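Local atomic coordinates of sulfatase (PDB entry 6USS), a protein that probably hydrolyses aryl sulfate esters as a calcium-dependent gut bacterial sulfatase, here in an active-site mutant form. Residues 98-106 / 493-501; 144-152 / 394-402. The protein carries 1 engineered substitution. All coordinates share one frame; numbering follows the deposited sequence.

Interaction 1: residues 98-106 / 493-501; sequences GTNAARHRV and YLRKVGGQR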
ATOM      1  N   GLY A  98       9.776  16.815   2.685  1.00 20.85           N
ATOM      2  CA  GLY A  98      10.535  17.662   3.593  1.00 18.60           C
ATOM      3  C   GLY A  98      11.600  18.500   2.931  1.00 17.40           C
ATOM      4  O   GLY A  98      12.498  19.004   3.610  1.00 19.53           O
ATOM      5  N   THR A  99      11.493  18.677   1.622  1.00 16.65           N
ATOM      6  CA  THR A  99      12.477  19.330   0.776  1.00 17.60           C
ATOM      7  C   THR A  99      11.896  20.654   0.303  1.00 18.72           C
ATOM      8  O   THR A  99      10.698  20.736   0.009  1.00 20.23           O
ATOM      9  CB  THR A  99      12.821  18.406  -0.413  1.00 21.65           C
ATOM     10  OG1 THR A  99      13.782  17.413  -0.004  1.00 18.08           O
ATOM     11  CG2 THR A  99      13.373  19.157  -1.570  1.00 22.55           C
ATOM     12  N   ASN A 100      12.727  21.698   0.273  1.00 17.68           N
ATOM     13  CA  ASN A 100      12.322  22.948  -0.367  1.00 18.65           C
ATOM     14  C   ASN A 100      12.155  22.743  -1.876  1.00 20.63           C
ATOM     15  O   ASN A 100      12.882  21.961  -2.499  1.00 17.81           O
ATOM     16  CB  ASN A 100      13.352  24.049  -0.097  1.00 15.66           C
ATOM     17  CG  ASN A 100      13.014  25.359  -0.819  1.00 19.20           C
ATOM     18  OD1 ASN A 100      13.567  25.649  -1.877  1.00 20.65           O
ATOM     19  ND2 ASN A 100      12.103  26.142  -0.253  1.00 16.43           N
ATOM     20  N   ALA A 101      11.198  23.464  -2.471  1.00 17.20           N
ATOM     21  CA  ALA A 101      10.852  23.219  -3.872  1.00 16.17           C
ATOM     22  C   ALA A 101      12.050  23.413  -4.805  1.00 18.68           C
ATOM     23  O   ALA A 101      12.188  22.706  -5.812  1.00 18.24           O
ATOM     24  CB  ALA A 101       9.688  24.125  -4.284  1.00 16.49           C
ATOM     25  N   ALA A 102      12.933  24.360  -4.489  1.00 17.80           N
ATOM     26  CA  ALA A 102      14.073  24.604  -5.363  1.00 23.35           C
ATOM     27  C   ALA A 102      14.915  23.349  -5.503  1.00 21.79           C
ATOM     28  O   ALA A 102      15.427  23.060  -6.587  1.00 20.69           O
ATOM     29  CB  ALA A 102      14.921  25.767  -4.838  1.00 21.68           C
ATOM     30  N   ARG A 103      15.025  22.568  -4.424  1.00 21.01           N
ATOM     31  CA  ARG A 103      15.829  21.357  -4.451  1.00 18.43           C
ATOM     32  C   ARG A 103      15.123  20.206  -5.168  1.00 23.91           C
ATOM     33  O   ARG A 103      15.764  19.472  -5.932  1.00 24.05           O
ATOM     34  CB  ARG A 103      16.202  20.947  -3.028  1.00 21.35           C
ATOM     35  CG  ARG A 103      17.033  19.690  -2.968  1.00 19.05           C
ATOM     36  CD  ARG A 103      17.003  19.073  -1.590  1.00 19.06           C
ATOM     37  NE  ARG A 103      17.439  19.995  -0.545  1.00 21.92           N
ATOM     38  CZ  ARG A 103      18.708  20.332  -0.342  1.00 20.94           C
ATOM     39  NH1 ARG A 103      19.655  19.833  -1.123  1.00 16.71           N
ATOM     40  NH2 ARG A 103      19.034  21.168   0.634  1.00 14.12           N
ATOM     41  N   HIS A 104      13.820  20.001  -4.947  1.00 17.35           N
ATOM     42  CA  HIS A 104      13.251  18.820  -5.584  1.00 20.49           C
ATOM     43  C   HIS A 104      12.816  19.065  -7.026  1.00 20.25           C
ATOM     44  O   HIS A 104      12.539  18.096  -7.740  1.00 18.51           O
ATOM     45  CB  HIS A 104      12.092  18.231  -4.753  1.00 19.04           C
ATOM     46  CG  HIS A 104      10.922  19.147  -4.559  1.00 20.14           C
ATOM     47  ND1 HIS A 104      10.182  19.660  -5.608  1.00 18.14           N
ATOM     48  CD2 HIS A 104      10.338  19.607  -3.426  1.00 17.29           C
ATOM     49  CE1 HIS A 104       9.202  20.404  -5.126  1.00 19.64           C
ATOM     50  NE2 HIS A 104       9.275  20.390  -3.804  1.00 16.81           N
ATOM     51  N   ARG A 105      12.768  20.318  -7.474  1.00 17.74           N
ATOM     52  CA  ARG A 105      12.571  20.684  -8.876  1.00 18.89           C
ATOM     53  C   ARG A 105      11.218  20.274  -9.444  1.00 18.75           C
ATOM     54  O   ARG A 105      11.034  20.324 -10.666  1.00 16.91           O
ATOM     55  CB  ARG A 105      13.670  20.106  -9.769  1.00 16.51           C
ATOM     56  CG  ARG A 105      15.049  20.558  -9.372  1.00 22.61           C
ATOM     57  CD  ARG A 105      16.083  19.640  -9.953  1.00 21.59           C
ATOM     58  NE  ARG A 105      17.397  20.260 -10.030  1.00 19.12           N
ATOM     59  CZ  ARG A 105      18.422  19.721 -10.682  1.00 21.38           C
ATOM     60  NH1 ARG A 105      18.265  18.567 -11.310  1.00 20.64           N
ATOM     61  NH2 ARG A 105      19.602  20.328 -10.713  1.00 25.26           N
ATOM     62  N   VAL A 106      10.270  19.859  -8.610  1.00 15.06           N
ATOM     63  CA  VAL A 106       8.894  19.732  -9.075  1.00 17.92           C
ATOM     64  C   VAL A 106       8.244  21.092  -8.862  1.00 16.23           C
ATOM     65  O   VAL A 106       7.462  21.272  -7.925  1.00 19.45           O
ATOM     66  CB  VAL A 106       8.137  18.614  -8.327  1.00 19.63           C
ATOM     67  CG1 VAL A 106       6.942  18.178  -9.109  1.00 16.19           C
ATOM     68  CG2 VAL A 106       9.040  17.430  -8.065  1.00 17.02           C
ATOM     69  N   TYR A 493      21.809  30.087  -2.060  1.00 19.05           N
ATOM     70  CA  TYR A 493      20.933  28.977  -1.704  1.00 19.71           C
ATOM     71  C   TYR A 493      20.484  28.196  -2.937  1.00 21.19           C
ATOM     72  O   TYR A 493      20.522  26.957  -2.946  1.00 21.31           O
ATOM     73  CB  TYR A 493      19.722  29.486  -0.923  1.00 20.37           C
ATOM     74  CG  TYR A 493      18.836  28.351  -0.491  1.00 21.19           C
ATOM     75  CD1 TYR A 493      19.092  27.658   0.685  1.00 20.48           C
ATOM     76  CD2 TYR A 493      17.781  27.931  -1.284  1.00 18.76           C
ATOM     77  CE1 TYR A 493      18.303  26.600   1.078  1.00 20.07           C
ATOM     78  CE2 TYR A 493      16.983  26.863  -0.902  1.00 23.38           C
ATOM     79  CZ  TYR A 493      17.250  26.202   0.281  1.00 25.92           C
ATOM     80  OH  TYR A 493      16.455  25.146   0.673  1.00 31.03           O
ATOM     81  N   LEU A 494      20.032  28.898  -3.980  1.00 20.42           N
ATOM     82  CA  LEU A 494      19.595  28.203  -5.185  1.00 19.02           C
ATOM     83  C   LEU A 494      20.705  27.315  -5.716  1.00 21.33           C
ATOM     84  O   LEU A 494      20.486  26.132  -5.999  1.00 19.90           O
ATOM     85  CB  LEU A 494      19.154  29.205  -6.250  1.00 20.57           C
ATOM     86  CG  LEU A 494      18.002  30.139  -5.862  1.00 23.86           C
ATOM     87  CD1 LEU A 494      17.691  31.110  -7.002  1.00 15.28           C
ATOM     88  CD2 LEU A 494      16.754  29.361  -5.451  1.00 19.68           C
ATOM     89  N   ARG A 495      21.919  27.865  -5.837  1.00 22.73           N
ATOM     90  CA  ARG A 495      23.020  27.057  -6.351  1.00 22.93           C
ATOM     91  C   ARG A 495      23.361  25.935  -5.379  1.00 22.42           C
ATOM     92  O   ARG A 495      23.651  24.810  -5.799  1.00 23.07           O
ATOM     93  CB  ARG A 495      24.244  27.927  -6.630  1.00 19.65           C
ATOM     94  CG  ARG A 495      24.040  28.935  -7.748  1.00 23.10           C
ATOM     95  CD  ARG A 495      25.285  29.789  -7.961  1.00 24.14           C
ATOM     96  NE  ARG A 495      25.612  30.624  -6.796  1.00 24.97           N
ATOM     97  CZ  ARG A 495      25.280  31.912  -6.659  1.00 25.16           C
ATOM     98  NH1 ARG A 495      24.591  32.532  -7.613  1.00 21.30           N
ATOM     99  NH2 ARG A 495      25.630  32.583  -5.561  1.00 24.40           N
ATOM    100  N   LYS A 496      23.284  26.213  -4.074  1.00 20.38           N
ATOM    101  CA  LYS A 496      23.645  25.218  -3.070  1.00 20.70           C
ATOM    102  C   LYS A 496      22.773  23.968  -3.170  1.00 24.34           C
ATOM    103  O   LYS A 496      23.286  22.846  -3.127  1.00 18.49           O
ATOM    104  CB  LYS A 496      23.550  25.816  -1.666  1.00 22.27           C
ATOM    105  CG  LYS A 496      23.811  24.791  -0.546  1.00 23.91           C
ATOM    106  CD  LYS A 496      23.849  25.417   0.848  1.00 20.94           C
ATOM    107  CE  LYS A 496      22.447  25.657   1.400  1.00 35.30           C
ATOM    108  NZ  LYS A 496      22.355  26.872   2.289  1.00 35.40           N
ATOM    109  N   VAL A 497      21.455  24.133  -3.303  1.00 21.01           N
ATOM    110  CA  VAL A 497      20.555  22.983  -3.288  1.00 23.73           C
ATOM    111  C   VAL A 497      20.370  22.438  -4.701  1.00 21.43           C
ATOM    112  O   VAL A 497      19.545  21.547  -4.930  1.00 21.06           O
ATOM    113  CB  VAL A 497      19.192  23.347  -2.660  1.00 25.57           C
ATOM    114  CG1 VAL A 497      19.376  23.979  -1.277  1.00 16.90           C
ATOM    115  CG2 VAL A 497      18.413  24.276  -3.600  1.00 19.05           C
ATOM    116  N   GLY A 498      21.116  22.972  -5.663  1.00 22.15           N
ATOM    117  CA  GLY A 498      20.946  22.538  -7.039  1.00 20.44           C
ATOM    118  C   GLY A 498      19.690  23.044  -7.715  1.00 26.00           C
ATOM    119  O   GLY A 498      19.153  22.371  -8.602  1.00 21.57           O
ATOM    120  N   GLY A 499      19.197  24.211  -7.312  1.00 23.86           N
ATOM    121  CA  GLY A 499      18.034  24.791  -7.952  1.00 21.76           C
ATOM    122  C   GLY A 499      18.299  25.132  -9.407  1.00 26.64           C
ATOM    123  O   GLY A 499      19.429  25.098  -9.907  1.00 25.38           O
ATOM    124  N   GLN A 500      17.223  25.478 -10.104  1.00 20.38           N
ATOM    125  CA  GLN A 500      17.290  25.646 -11.543  1.00 22.37           C
ATOM    126  C   GLN A 500      16.773  27.015 -11.959  1.00 24.16           C
ATOM    127  O   GLN A 500      16.243  27.790 -11.162  1.00 24.95           O
ATOM    128  CB  GLN A 500      16.500  24.553 -12.253  1.00 24.56           C
ATOM    129  CG  GLN A 500      17.017  23.161 -11.990  1.00 22.76           C
ATOM    130  CD  GLN A 500      16.183  22.133 -12.713  1.00 23.00           C
ATOM    131  OE1 GLN A 500      14.958  22.071 -12.532  1.00 21.47           O
ATOM    132  NE2 GLN A 500      16.830  21.340 -13.569  1.00 16.53           N
ATOM    133  N   ARG A 501      16.928  27.300 -13.242  1.00 26.64           N
ATOM    134  CA  ARG A 501      16.666  28.631 -13.748  1.00 23.67           C
ATOM    135  C   ARG A 501      16.284  28.490 -15.208  1.00 24.22           C
ATOM    136  O   ARG A 501      16.673  27.509 -15.860  1.00 23.26           O
ATOM    137  CB  ARG A 501      17.909  29.524 -13.582  1.00 22.20           C
ATOM    138  CG  ARG A 501      19.059  29.089 -14.487  1.00 25.86           C
ATOM    139  CD  ARG A 501      20.455  29.206 -13.868  1.00 24.03           C
ATOM    140  NE  ARG A 501      21.064  30.503 -14.104  1.00 26.57           N
ATOM    141  CZ  ARG A 501      22.370  30.724 -14.222  1.00 25.47           C
ATOM    142  NH1 ARG A 501      23.236  29.726 -14.123  1.00 19.21           N
ATOM    143  NH2 ARG A 501      22.805  31.962 -14.425  1.00 23.03           N
TER
HETATM  144  O   HOH W   1      14.689  24.522  -8.789  1.00 15.57           O
HETATM  145  O   HOH W   2      18.044  19.443  -6.725  1.00 23.06           O

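Interaction 2: residues 144-152 / 394-402; sequences FQATSLAEI and KHYKTVQPI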
ATOM      1  N   PHE A 144      12.368  13.470  -8.424  1.00 18.18           N
ATOM      2  CA  PHE A 144      13.195  13.614  -7.235  1.00 19.04           C
ATOM      3  C   PHE A 144      12.933  12.413  -6.331  1.00 21.11           C
ATOM      4  O   PHE A 144      11.791  12.197  -5.893  1.00 20.53           O
ATOM      5  CB  PHE A 144      12.896  14.923  -6.505  1.00 22.16           C
ATOM      6  CG  PHE A 144      13.791  15.169  -5.327  1.00 22.43           C
ATOM      7  CD1 PHE A 144      15.054  15.704  -5.504  1.00 18.80           C
ATOM      8  CD2 PHE A 144      13.376  14.850  -4.042  1.00 23.73           C
ATOM      9  CE1 PHE A 144      15.895  15.914  -4.422  1.00 22.34           C
ATOM     10  CE2 PHE A 144      14.209  15.072  -2.951  1.00 24.82           C
ATOM     11  CZ  PHE A 144      15.470  15.607  -3.141  1.00 18.90           C
ATOM     12  N   GLN A 145      13.974  11.610  -6.092  1.00 16.91           N
ATOM     13  CA  GLN A 145      13.859  10.458  -5.205  1.00 18.05           C
ATOM     14  C   GLN A 145      13.898  10.937  -3.762  1.00 21.06           C
ATOM     15  O   GLN A 145      14.738  11.767  -3.401  1.00 22.10           O
ATOM     16  CB  GLN A 145      14.980   9.447  -5.441  1.00 17.37           C
ATOM     17  CG  GLN A 145      14.966   8.287  -4.425  1.00 21.36           C
ATOM     18  CD  GLN A 145      16.088   7.264  -4.628  1.00 24.57           C
ATOM     19  OE1 GLN A 145      16.975   7.453  -5.465  1.00 25.17           O
ATOM     20  NE2 GLN A 145      16.045   6.173  -3.860  1.00 18.39           N
ATOM     21  N   ALA A 146      12.984  10.429  -2.942  1.00 18.12           N
ATOM     22  CA  ALA A 146      12.937  10.891  -1.562  1.00 22.27           C
ATOM     23  C   ALA A 146      12.241   9.860  -0.692  1.00 20.37           C
ATOM     24  O   ALA A 146      11.392   9.095  -1.158  1.00 20.06           O
ATOM     25  CB  ALA A 146      12.236  12.250  -1.432  1.00 16.46           C
ATOM     26  N   THR A 147      12.630   9.852   0.580  1.00 18.74           N
ATOM     27  CA  THR A 147      11.995   9.027   1.594  1.00 16.70           C
ATOM     28  C   THR A 147      10.709   9.713   2.052  1.00 21.18           C
ATOM     29  O   THR A 147      10.750  10.833   2.581  1.00 19.86           O
ATOM     30  CB  THR A 147      12.958   8.815   2.756  1.00 16.34           C
ATOM     31  OG1 THR A 147      14.113   8.115   2.274  1.00 22.01           O
ATOM     32  CG2 THR A 147      12.299   8.006   3.851  1.00 17.51           C
ATOM     33  N   SER A 148       9.576   9.045   1.836  1.00 18.15           N
ATOM     34  CA  SER A 148       8.264   9.646   2.027  1.00 17.50           C
ATOM     35  C   SER A 148       7.914   9.807   3.497  1.00 21.03           C
ATOM     36  O   SER A 148       8.227   8.949   4.327  1.00 20.89           O
ATOM     37  CB  SER A 148       7.179   8.815   1.351  1.00 19.03           C
ATOM     38  OG  SER A 148       5.914   9.452   1.516  1.00 18.54           O
ATOM     39  N   LEU A 149       7.231  10.913   3.802  1.00 17.07           N
ATOM     40  CA  LEU A 149       6.754  11.146   5.158  1.00 17.17           C
ATOM     41  C   LEU A 149       5.838  10.018   5.638  1.00 19.83           C
ATOM     42  O   LEU A 149       5.902   9.617   6.807  1.00 16.65           O
ATOM     43  CB  LEU A 149       6.044  12.494   5.216  1.00 15.42           C
ATOM     44  CG  LEU A 149       5.213  12.867   6.448  1.00 14.88           C
ATOM     45  CD1 LEU A 149       6.035  12.974   7.723  1.00 14.51           C
ATOM     46  CD2 LEU A 149       4.505  14.169   6.187  1.00 11.73           C
ATOM     47  N   ALA A 150       4.976   9.497   4.753  1.00 19.33           N
ATOM     48  CA  ALA A 150       4.050   8.436   5.149  1.00 18.86           C
ATOM     49  C   ALA A 150       4.762   7.109   5.360  1.00 21.85           C
ATOM     50  O   ALA A 150       4.309   6.290   6.173  1.00 24.35           O
ATOM     51  CB  ALA A 150       2.948   8.266   4.101  1.00 19.60           C
ATOM     52  N   GLU A 151       5.848   6.864   4.617  1.00 22.33           N
ATOM     53  CA  GLU A 151       6.653   5.665   4.830  1.00 18.10           C
ATOM     54  C   GLU A 151       7.253   5.649   6.232  1.00 19.36           C
ATOM     55  O   GLU A 151       7.283   4.603   6.892  1.00 22.57           O
ATOM     56  CB  GLU A 151       7.759   5.585   3.775  1.00 19.47           C
ATOM     57  CG  GLU A 151       8.427   4.208   3.642  1.00 23.08           C
ATOM     58  CD  GLU A 151       7.483   3.140   3.057  1.00 22.98           C
ATOM     59  OE1 GLU A 151       6.737   3.461   2.099  1.00 21.59           O
ATOM     60  OE2 GLU A 151       7.493   1.985   3.554  1.00 24.53           O
ATOM     61  N   ILE A 152       7.729   6.800   6.710  1.00 16.60           N
ATOM     62  CA  ILE A 152       8.385   6.841   8.013  1.00 19.65           C
ATOM     63  C   ILE A 152       7.367   6.657   9.130  1.00 21.20           C
ATOM     64  O   ILE A 152       7.619   5.939  10.110  1.00 17.21           O
ATOM     65  CB  ILE A 152       9.174   8.152   8.170  1.00 16.51           C
ATOM     66  CG1 ILE A 152      10.247   8.270   7.089  1.00 15.90           C
ATOM     67  CG2 ILE A 152       9.843   8.194   9.512  1.00 19.98           C
ATOM     68  CD1 ILE A 152      10.985   9.580   7.173  1.00 17.66           C
ATOM     69  N   LYS A 394      11.507   9.655  17.113  1.00 24.83           N
ATOM     70  CA  LYS A 394      12.640  10.412  17.638  1.00 25.16           C
ATOM     71  C   LYS A 394      13.894  10.260  16.791  1.00 20.23           C
ATOM     72  O   LYS A 394      14.795  11.091  16.899  1.00 24.17           O
ATOM     73  CB  LYS A 394      12.906  10.040  19.119  1.00 17.12           C
ATOM     74  CG  LYS A 394      11.740  10.487  20.028  1.00 31.28           C
ATOM     75  CD  LYS A 394      11.634   9.765  21.372  1.00 42.22           C
ATOM     76  CE  LYS A 394      10.835  10.592  22.414  1.00 48.27           C
ATOM     77  NZ  LYS A 394      10.158  11.850  21.901  1.00 44.74           N
ATOM     78  N   HIS A 395      13.981   9.232  15.954  1.00 22.34           N
ATOM     79  CA  HIS A 395      15.137   9.072  15.072  1.00 23.14           C
ATOM     80  C   HIS A 395      14.682   8.451  13.754  1.00 22.61           C
ATOM     81  O   HIS A 395      13.801   7.581  13.741  1.00 20.01           O
ATOM     82  CB  HIS A 395      16.241   8.200  15.695  1.00 16.99           C
ATOM     83  CG  HIS A 395      15.816   6.788  15.949  1.00 23.61           C
ATOM     84  ND1 HIS A 395      16.037   5.768  15.046  1.00 19.86           N
ATOM     85  CD2 HIS A 395      15.169   6.230  17.003  1.00 18.86           C
ATOM     86  CE1 HIS A 395      15.546   4.642  15.534  1.00 24.08           C
ATOM     87  NE2 HIS A 395      15.010   4.896  16.718  1.00 27.30           N
ATOM     88  N   TYR A 396      15.285   8.910  12.653  1.00 21.88           N
ATOM     89  CA  TYR A 396      14.996   8.404  11.320  1.00 20.72           C
ATOM     90  C   TYR A 396      16.100   8.844  10.372  1.00 22.99           C
ATOM     91  O   TYR A 396      16.846   9.788  10.650  1.00 18.85           O
ATOM     92  CB  TYR A 396      13.630   8.884  10.806  1.00 17.49           C
ATOM     93  CG  TYR A 396      13.401  10.385  10.848  1.00 20.52           C
ATOM     94  CD1 TYR A 396      12.865  10.981  11.987  1.00 21.14           C
ATOM     95  CD2 TYR A 396      13.673  11.196   9.749  1.00 18.26           C
ATOM     96  CE1 TYR A 396      12.628  12.327  12.047  1.00 17.89           C
ATOM     97  CE2 TYR A 396      13.432  12.567   9.800  1.00 18.52           C
ATOM     98  CZ  TYR A 396      12.905  13.119  10.963  1.00 21.09           C
ATOM     99  OH  TYR A 396      12.644  14.459  11.076  1.00 18.23           O
ATOM    100  N   LYS A 397      16.182   8.135   9.244  1.00 23.08           N
ATOM    101  CA  LYS A 397      17.091   8.429   8.152  1.00 22.30           C
ATOM    102  C   LYS A 397      16.298   8.625   6.865  1.00 26.00           C
ATOM    103  O   LYS A 397      15.235   8.028   6.673  1.00 25.07           O
ATOM    104  CB  LYS A 397      18.087   7.294   7.941  1.00 25.27           C
ATOM    105  CG  LYS A 397      18.736   6.764   9.199  1.00 31.86           C
ATOM    106  CD  LYS A 397      20.246   6.723   9.005  1.00 44.80           C
ATOM    107  CE  LYS A 397      20.998   6.892  10.306  1.00 52.71           C
ATOM    108  NZ  LYS A 397      22.370   7.417  10.080  1.00 42.38           N
ATOM    109  N   THR A 398      16.843   9.441   5.966  1.00 20.19           N
ATOM    110  CA  THR A 398      16.197   9.764   4.705  1.00 17.49           C
ATOM    111  C   THR A 398      17.242   9.728   3.598  1.00 21.07           C
ATOM    112  O   THR A 398      18.412  10.024   3.839  1.00 19.18           O
ATOM    113  CB  THR A 398      15.551  11.155   4.777  1.00 21.62           C
ATOM    114  OG1 THR A 398      16.499  12.076   5.329  1.00 23.68           O
ATOM    115  CG2 THR A 398      14.326  11.148   5.684  1.00 24.35           C
ATOM    116  N   VAL A 399      16.822   9.369   2.375  1.00 21.66           N
ATOM    117  CA  VAL A 399      17.768   9.430   1.258  1.00 18.19           C
ATOM    118  C   VAL A 399      18.087  10.870   0.890  1.00 18.47           C
ATOM    119  O   VAL A 399      19.190  11.161   0.414  1.00 24.42           O
ATOM    120  CB  VAL A 399      17.259   8.655   0.020  1.00 25.46           C
ATOM    121  CG1 VAL A 399      17.091   7.157   0.334  1.00 13.62           C
ATOM    122  CG2 VAL A 399      15.963   9.262  -0.531  1.00 19.47           C
ATOM    123  N   GLN A 400      17.145  11.789   1.090  1.00 16.21           N
ATOM    124  CA  GLN A 400      17.295  13.177   0.684  1.00 16.53           C
ATOM    125  C   GLN A 400      17.509  14.065   1.903  1.00 18.25           C
ATOM    126  O   GLN A 400      17.041  13.734   3.001  1.00 17.86           O
ATOM    127  CB  GLN A 400      16.050  13.669  -0.070  1.00 18.13           C
ATOM    128  CG  GLN A 400      14.858  14.028   0.832  1.00 17.66           C
ATOM    129  CD  GLN A 400      14.187  12.803   1.478  1.00 18.93           C
ATOM    130  OE1 GLN A 400      14.689  11.676   1.394  1.00 17.29           O
ATOM    131  NE2 GLN A 400      13.040  13.025   2.107  1.00 14.18           N
ATOM    132  N   PRO A 401      18.190  15.204   1.746  1.00 17.75           N
ATOM    133  CA  PRO A 401      18.287  16.164   2.856  1.00 19.57           C
ATOM    134  C   PRO A 401      16.917  16.708   3.221  1.00 19.86           C
ATOM    135  O   PRO A 401      16.025  16.802   2.377  1.00 19.24           O
ATOM    136  CB  PRO A 401      19.181  17.281   2.300  1.00 13.98           C
ATOM    137  CG  PRO A 401      19.764  16.747   1.047  1.00 15.14           C
ATOM    138  CD  PRO A 401      18.793  15.734   0.515  1.00 14.27           C
ATOM    139  N   ILE A 402      16.753  17.073   4.491  1.00 20.49           N
ATOM    140  CA  ILE A 402      15.494  17.622   4.982  1.00 24.00           C
ATOM    141  C   ILE A 402      15.668  19.121   5.183  1.00 22.71           C
ATOM    142  O   ILE A 402      16.348  19.556   6.121  1.00 23.67           O
ATOM    143  CB  ILE A 402      15.036  16.942   6.273  1.00 22.80           C
ATOM    144  CG1 ILE A 402      14.968  15.434   6.057  1.00 22.94           C
ATOM    145  CG2 ILE A 402      13.669  17.466   6.685  1.00 21.01           C
ATOM    146  CD1 ILE A 402      13.889  15.033   5.104  1.00 19.71           C
TER

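Interaction 1: residues 98-106 / 493-501
A102 and V497 meet at the tight centre of this contact, where the small methyl CB of A102 fits 4.0 Å from V497 CG2, with L494 CD2 close by. The bare CA of G499 can therefore come to 3.4 Å from A102 O in a CA-H...O contact. V497 also lies under one face of the R103 guanidinium, its CB 3.7 Å from the plane and over its centre, while the NH2 of R103 forms a salt bridge with D403. Close by, N100 caps helix 101-104, its OD1 accepting from A102 N and its ND2 donating to Y424 O.

Helix 480-496 ends here in a Schellman motif, with G498 at C-prime; its positive phi favours glycine, and the turn presents its carbonyl to R105. With CG beside its backbone N (chi1 -59°), R105 runs extended to NE; NE and NH2 both donate to G498 O, at 3.1 and 3.0 Å, a side-on grip. The Q500 amide, whose strongest polar partner is D128, stacks over one guanidinium face, the planes 13° apart.

Whereas A102, L494 and V497 are buried, R105, G498 and Q500 are partly exposed, and a water bridges the two sides, donating to A102 O and accepting from Q500 N.

Interaction 2: residues 144-152 / 394-402
Q400 turns its CG into the position between its backbone N and carbonyl carbon (chi1 78°) and bends again at chi2 (-71°), which folds the amide back against the backbone of A146 and T147. T147 holds OG1 beside its own backbone N (chi1 -62°), facing the 398-399 backbone. Three hydrogen bonds result. T147 N donates to Q400 OE1 at 2.9 Å in a nearly straight line, approaching from above the carbonyl plane. In return Q400 NE2 gives a longer bond, 3.2 Å, to T147 O, so a single amide serves both the N-H and the C=O of one residue, which suits glutamine, whose amide carries a donor and an acceptor side by side. The same NE2 also reaches T97 O, and T147 O accepts from the hydroxyl of Y384 as well. V399 N completes the set, donating to T147 OG1 at 3.0 Å.

This pairing joins the loop between helices 383-390 and 408-412 to the connection from strand 143-145 into helix 149-155, a helix that S148 begins as N-cap through a weak bond from A150 N.

Apolar groups flank the polar centre. At the strand end the F144 ring meets Q400 CB, 3.7 Å from CZ, with ring and amide planes nearly perpendicular; V399 CG2 lies 3.6 Å from A146 CA. At the helix end the long branch of I152 reaches two neighbours with its last atom, CD1 lying 4.0 Å from T398 CG2 and 4.1 Å from Y396 CD2 and meeting the tyrosine ring obliquely.

From the N terminus the chain passes through 98-106, just after helix 88-97, and then 144-152, where strand 143-145 leads into helix 149-155. Some 240 residues later, 394-402 returns to close interaction 2; only after the four-stranded antiparallel sheet and helix 480-496 does 493-501 close interaction 1. Interaction 2 is therefore nested inside the larger loop. Their centres lie about 17 Å apart, yet they touch: T99 packs on Q400 and P401, and H104 O on F144. Interaction 1 thus ties the last helix, 480-496, to the short helix 101-104, while interaction 2 fastens the 394-402 loop to the connection between strand 143-145 and helix 149-155.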